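Local coordinates for protein putative anti-sigma factor antagonist TM_1081 (Thermotoga maritima, PDB 3F43) that probably acts as an anti-anti-sigma factor, counteracting an anti-sigma factor and so releasing a sigma factor from inhibition, at residues 29-32 / 33-37; 45-49 / 50-54; 72-75 / 76-80. All coordinates share one frame; numbering follows the deposited sequence.

Interaction 1 of 3, residues 29-32 / 33-37; sequences KELN and IENAH
The flat amide of N35 reaches the backbone of N32 with OD1 and that of E30 with ND2, E30 O lying tilted from the amide plane, while CD2 of L31 sits 3.7 Å from ND2, the two side chains crossing at about a right angle. This is the turn of the STAS domain that leads into helix 36-48. N35 OD1 takes the backbone N of N32 at 2.9 Å, a nearly straight bond (169°) lying in the carbonyl plane of OD1. Its ND2 gives to the carbonyl O of E30 at 2.7 Å, so both ends of the amide are used and its rotation is fixed. A leucine here would probably leave N32 N and E30 O without these mates and free the turn to shift. N32 forms an Asx turn: its CG lies between its own backbone N and carbonyl carbon (chi1 62°), and OD1 accepts from E34 N at 3.0 Å, the donor standing above the amide plane. Nearby, I33 N bonds D66 and L31 O bonds S69, residues close in sequence to S67, the probable phosphorylation site. One water accepts from N32 ND2 and donates to E34 OE1 at 2.6 Å.

Interaction 2 of 3, residues 45-49 / 50-54; sequences DEFLN and KGYNK
K50 and E46 lie side by side and point the same way, the lysine folding back along the last turn of helix 36-48. With CG set anti to its carbonyl carbon (chi1 -58°) and the chain extended beyond it, K50 lays its methylenes over two backbone carbonyls: CD is 3.3 Å from E46 O and CE 3.5 Å from D45 O. The charged ends stop short of a salt bridge, with E46 OE1 4.1 Å from K50 NZ. A water joins them instead, donating to E46 OE2 and accepting from K50 NZ at 2.7 Å. The CB of E46 lies over the centre of one face of the F47 ring. F47 and Y52 meet at their roots, CB to CB at 3.9 Å, and F47 O lies at the edge of the tyrosine ring, in its plane. Further in, F47 packs edge-to-face with W42 and Y16, while Y52 reaches V23 of strand 22-25. On L48 the CD2 branch comes to 3.5 Å from Y52 O, a carbonyl buried here without a polar partner. Two donors grip F47 O from opposite faces of its carbonyl plane, K50 N and Y52 N. The second of these, together with the bond from G51 N to L48 O at 3.2 Å, and the positive phi of G51 (92°), a conformation that calls for glycine, make the Schellman motif that ends helix 36-48 and turns the chain toward strand 54-58.

Interaction 3 of 3, residues 72-75 / 76-80; sequences VIVN and ILKSI
I76 leans back along helix 67-83 onto V72, one turn earlier, and its side chain can be traced atom by atom. CB stands 3.7 Å from both V72 O and I73 O. Next, CG1, anti to the carbonyl carbon of I76 (chi1 -65°), is thereby carried back over V72 O at 3.4 Å. Beyond it the chain stays extended, and the tip CD1 reaches CG1 of V72 at 4.0 Å, the two side chains crossing obliquely in an apolar contact. The oxygen they skirt is already engaged: I76 N donates to V72 O at 2.9 Å, nearly along the C=O axis and almost straight (166°). The same step recurs along the segment, L77 N to I73 O, K78 N to V74 O and S79 N to N75 O, although the donors become progressively more tilted from the carbonyl planes. K78 makes a similar contact with V74. Its CG rides over V74 O at 3.3 Å and its CD meets V74 CG1 at 3.8 Å before the chain bends. This side of the helix faces the second subunit, whose S67 packs on V74 and whose F68 packs on K78. I73, I76, L77 and I80 instead rest on F87 of strand 86-90, and I73 and I80 also reach L57 and I55 of strand 54-58. The segment is part of the helix that packs on the sheet and connects parallel strands 54-58 and 86-90 in a beta-alpha-beta crossover of the STAS fold.

Along the chain the three come in series. Interactions 1 and 2 occupy the beginning and end of helix 36-48, their centres about 20 Å apart without touching. Interaction 3, in the middle of helix 67-83, lies about 15 Å from the centre of the first and 12 Å from that of the second, and it touches both: A36 O meets V72 CG2 at 3.4 Å, and L48 CD2 meets I80 CG1 at 3.7 Å. The two helices therefore pack against each other as neighbours within one STAS domain. Interactions 1 and 3 also reach the second subunit: I33 packs on I108 and V74 on S67, both of the second subunit, so the probable phosphorylation site lies at the subunit interface.

Interaction 1 of 3, residues 29-32 / 33-37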
# COMPACT_ATOMS: atom_id res chain seq x y z
N LYS A 29 1.42 -6.25 18.48
CA LYS A 29 0.49 -5.17 18.47
C LYS A 29 0.09 -4.81 17.03
O LYS A 29 0.68 -5.25 16.03
CB LYS A 29 1.12 -3.93 19.12
CG LYS A 29 1.39 -4.07 20.60
CD LYS A 29 2.06 -2.81 21.18
CE LYS A 29 3.57 -2.80 20.94
NZ LYS A 29 4.28 -3.80 21.79
N GLU A 30 -0.90 -3.96 16.96
CA GLU A 30 -1.45 -3.49 15.73
C GLU A 30 -0.37 -2.94 14.79
O GLU A 30 0.54 -2.25 15.22
CB GLU A 30 -2.47 -2.39 16.07
CG GLU A 30 -3.36 -2.02 14.95
CD GLU A 30 -3.80 -3.23 14.23
OE1 GLU A 30 -4.64 -3.98 14.79
OE2 GLU A 30 -3.24 -3.46 13.13
N LEU A 31 -0.46 -3.30 13.51
CA LEU A 31 0.36 -2.70 12.45
C LEU A 31 -0.57 -1.84 11.63
O LEU A 31 -1.51 -2.35 11.00
CB LEU A 31 0.96 -3.76 11.54
CG LEU A 31 2.07 -4.59 12.16
CD1 LEU A 31 2.55 -5.56 11.09
CD2 LEU A 31 3.17 -3.66 12.68
N ASN A 32 -0.32 -0.53 11.66
CA ASN A 32 -1.25 0.46 11.07
C ASN A 32 -0.50 1.76 10.82
O ASN A 32 0.72 1.78 10.98
CB ASN A 32 -2.48 0.66 11.97
CG ASN A 32 -2.12 1.20 13.37
OD1 ASN A 32 -1.09 1.87 13.56
ND2 ASN A 32 -2.98 0.92 14.37
N ILE A 33 -1.20 2.81 10.42
CA ILE A 33 -0.62 4.11 10.09
C ILE A 33 0.35 4.63 11.16
O ILE A 33 1.36 5.24 10.82
CB ILE A 33 -1.72 5.16 9.77
CG1 ILE A 33 -1.13 6.48 9.29
CG2 ILE A 33 -2.72 5.37 10.94
CD1 ILE A 33 -2.15 7.43 8.68
N GLU A 34 0.06 4.40 12.43
CA GLU A 34 0.93 4.94 13.47
C GLU A 34 2.34 4.33 13.52
O GLU A 34 3.33 5.09 13.81
CB GLU A 34 0.27 4.81 14.84
CG GLU A 34 -0.88 5.79 15.04
CD GLU A 34 -1.50 5.78 16.44
OE1 GLU A 34 -1.74 4.68 16.99
OE2 GLU A 34 -1.79 6.88 16.96
N ASN A 35 2.45 3.03 13.24
CA ASN A 35 3.72 2.29 13.29
C ASN A 35 4.26 1.74 11.98
O ASN A 35 5.32 1.11 11.93
CB ASN A 35 3.75 1.26 14.42
CG ASN A 35 2.84 0.12 14.17
OD1 ASN A 35 2.10 0.11 13.18
ND2 ASN A 35 2.88 -0.88 15.08
N ALA A 36 3.52 1.96 10.88
CA ALA A 36 3.88 1.31 9.63
C ALA A 36 5.27 1.67 9.14
O ALA A 36 6.03 0.80 8.81
CB ALA A 36 2.83 1.58 8.54
N HIS A 37 5.60 2.97 9.08
CA HIS A 37 6.93 3.39 8.60
C HIS A 37 8.02 2.89 9.52
O HIS A 37 9.05 2.39 9.06
CB HIS A 37 7.04 4.90 8.48
CG HIS A 37 8.40 5.36 8.06
ND1 HIS A 37 8.98 4.95 6.86
CD2 HIS A 37 9.30 6.15 8.67
CE1 HIS A 37 10.18 5.49 6.78
NE2 HIS A 37 10.41 6.21 7.87
O HOH W 1 -2.57 2.22 17.07

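Interaction 2 of 3, residues 45-49 / 50-54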
# COMPACT_ATOMS: atom_id res chain seq x y z
N ASP A 45 16.10 -2.30 7.40
CA ASP A 45 17.42 -2.11 7.99
C ASP A 45 18.01 -3.36 8.61
O ASP A 45 19.24 -3.62 8.46
CB ASP A 45 17.41 -1.02 9.04
CG ASP A 45 17.23 0.38 8.49
OD1 ASP A 45 17.39 0.64 7.29
OD2 ASP A 45 16.95 1.26 9.32
N GLU A 46 17.20 -4.13 9.33
CA GLU A 46 17.67 -5.30 10.05
C GLU A 46 17.82 -6.57 9.22
O GLU A 46 18.68 -7.38 9.50
CB GLU A 46 16.73 -5.61 11.23
CG GLU A 46 16.69 -4.51 12.25
CD GLU A 46 18.03 -4.28 12.94
OE1 GLU A 46 18.72 -5.27 13.28
OE2 GLU A 46 18.41 -3.11 13.12
N PHE A 47 16.95 -6.74 8.23
CA PHE A 47 16.88 -7.99 7.52
C PHE A 47 17.16 -7.79 6.02
O PHE A 47 18.14 -8.30 5.51
CB PHE A 47 15.55 -8.66 7.82
CG PHE A 47 15.29 -8.79 9.30
CD1 PHE A 47 16.17 -9.50 10.09
CD2 PHE A 47 14.20 -8.17 9.88
CE1 PHE A 47 15.97 -9.58 11.46
CE2 PHE A 47 14.00 -8.23 11.25
CZ PHE A 47 14.87 -8.95 12.02
N LEU A 48 16.24 -7.12 5.31
CA LEU A 48 16.30 -7.12 3.85
C LEU A 48 17.60 -6.50 3.34
O LEU A 48 18.24 -7.05 2.45
CB LEU A 48 15.09 -6.40 3.24
CG LEU A 48 13.75 -7.06 3.49
CD1 LEU A 48 12.53 -6.23 3.08
CD2 LEU A 48 13.67 -8.45 2.85
N ASN A 49 18.02 -5.39 3.93
CA ASN A 49 19.27 -4.76 3.48
C ASN A 49 20.54 -5.48 3.92
O ASN A 49 21.62 -5.16 3.43
CB ASN A 49 19.29 -3.28 3.88
CG ASN A 49 18.18 -2.46 3.20
OD1 ASN A 49 17.55 -2.88 2.21
ND2 ASN A 49 17.94 -1.27 3.74
N LYS A 50 20.40 -6.47 4.80
CA LYS A 50 21.50 -7.32 5.23
C LYS A 50 21.45 -8.70 4.56
O LYS A 50 22.22 -9.57 4.92
CB LYS A 50 21.50 -7.48 6.75
CG LYS A 50 21.59 -6.17 7.51
CD LYS A 50 21.81 -6.37 8.98
CE LYS A 50 22.17 -5.07 9.68
NZ LYS A 50 22.24 -5.25 11.17
N GLY A 51 20.56 -8.87 3.58
CA GLY A 51 20.52 -10.10 2.79
C GLY A 51 19.59 -11.21 3.28
O GLY A 51 19.54 -12.29 2.68
N TYR A 52 18.82 -10.95 4.34
CA TYR A 52 17.82 -11.90 4.77
C TYR A 52 16.55 -11.67 4.00
O TYR A 52 15.73 -10.82 4.38
CB TYR A 52 17.45 -11.73 6.23
CG TYR A 52 18.50 -12.11 7.21
CD1 TYR A 52 18.61 -13.42 7.66
CD2 TYR A 52 19.34 -11.16 7.74
CE1 TYR A 52 19.54 -13.77 8.60
CE2 TYR A 52 20.27 -11.49 8.68
CZ TYR A 52 20.37 -12.80 9.10
OH TYR A 52 21.33 -13.14 10.04
N ASN A 53 16.37 -12.48 2.97
CA ASN A 53 15.18 -12.34 2.12
C ASN A 53 14.22 -13.53 2.16
O ASN A 53 13.41 -13.69 1.26
CB ASN A 53 15.62 -12.03 0.68
CG ASN A 53 16.30 -13.19 -0.01
OD1 ASN A 53 16.67 -14.18 0.64
ND2 ASN A 53 16.51 -13.07 -1.32
N LYS A 54 14.27 -14.32 3.24
CA LYS A 54 13.24 -15.31 3.53
C LYS A 54 12.56 -14.85 4.82
O LYS A 54 13.19 -14.86 5.90
CB LYS A 54 13.81 -16.71 3.69
CG LYS A 54 14.48 -17.29 2.45
CD LYS A 54 15.14 -18.66 2.76
O HOH W 2 20.94 -2.97 11.95

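Interaction 3 of 3, residues 72-75 / 76-80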
# COMPACT_ATOMS: atom_id res chain seq x y z
N VAL A 72 3.24 -1.38 3.50
CA VAL A 72 4.45 -2.01 4.03
C VAL A 72 4.60 -3.46 3.54
O VAL A 72 5.67 -3.87 3.07
CB VAL A 72 4.57 -1.85 5.53
CG1 VAL A 72 5.71 -2.74 6.08
CG2 VAL A 72 4.77 -0.31 5.82
N ILE A 73 3.50 -4.23 3.60
CA ILE A 73 3.50 -5.58 3.09
C ILE A 73 3.90 -5.62 1.61
O ILE A 73 4.75 -6.43 1.18
CB ILE A 73 2.15 -6.25 3.32
CG1 ILE A 73 1.97 -6.45 4.82
CG2 ILE A 73 2.02 -7.56 2.54
CD1 ILE A 73 0.57 -6.94 5.20
N VAL A 74 3.34 -4.69 0.84
CA VAL A 74 3.67 -4.57 -0.57
C VAL A 74 5.13 -4.25 -0.77
O VAL A 74 5.76 -4.81 -1.65
CB VAL A 74 2.72 -3.58 -1.28
CG1 VAL A 74 3.26 -3.17 -2.67
CG2 VAL A 74 1.31 -4.17 -1.36
N ASN A 75 5.67 -3.33 0.05
CA ASN A 75 7.08 -2.97 -0.11
C ASN A 75 7.99 -4.15 0.18
O ASN A 75 9.00 -4.36 -0.50
CB ASN A 75 7.43 -1.81 0.81
CG ASN A 75 6.97 -0.48 0.25
OD1 ASN A 75 6.97 -0.27 -0.96
ND2 ASN A 75 6.61 0.42 1.14
N ILE A 76 7.67 -4.92 1.21
CA ILE A 76 8.43 -6.13 1.54
C ILE A 76 8.35 -7.17 0.41
O ILE A 76 9.37 -7.76 -0.02
CB ILE A 76 7.97 -6.76 2.89
CG1 ILE A 76 8.28 -5.81 4.03
CG2 ILE A 76 8.66 -8.13 3.17
CD1 ILE A 76 7.56 -6.19 5.34
N LEU A 77 7.14 -7.36 -0.07
CA LEU A 77 6.90 -8.28 -1.15
C LEU A 77 7.70 -7.91 -2.40
O LEU A 77 8.31 -8.78 -3.04
CB LEU A 77 5.41 -8.31 -1.50
CG LEU A 77 5.02 -9.19 -2.67
CD1 LEU A 77 5.53 -10.67 -2.54
CD2 LEU A 77 3.52 -9.16 -2.82
N LYS A 78 7.71 -6.62 -2.74
CA LYS A 78 8.46 -6.13 -3.89
C LYS A 78 9.95 -6.40 -3.73
O LYS A 78 10.59 -6.87 -4.65
CB LYS A 78 8.23 -4.62 -4.09
CG LYS A 78 6.89 -4.29 -4.69
CD LYS A 78 6.53 -2.77 -4.55
CE LYS A 78 7.40 -1.86 -5.37
NZ LYS A 78 6.81 -0.46 -5.38
N SER A 79 10.48 -6.13 -2.54
CA SER A 79 11.91 -6.34 -2.31
C SER A 79 12.24 -7.82 -2.46
O SER A 79 13.22 -8.20 -3.13
CB SER A 79 12.30 -5.86 -0.92
OG SER A 79 13.63 -6.18 -0.63
N ILE A 80 11.45 -8.66 -1.79
CA ILE A 80 11.72 -10.09 -1.81
C ILE A 80 11.55 -10.71 -3.22
O ILE A 80 12.36 -11.53 -3.65
CB ILE A 80 10.92 -10.85 -0.71
CG1 ILE A 80 11.47 -10.42 0.66
CG2 ILE A 80 11.03 -12.34 -0.90
CD1 ILE A 80 10.72 -11.05 1.87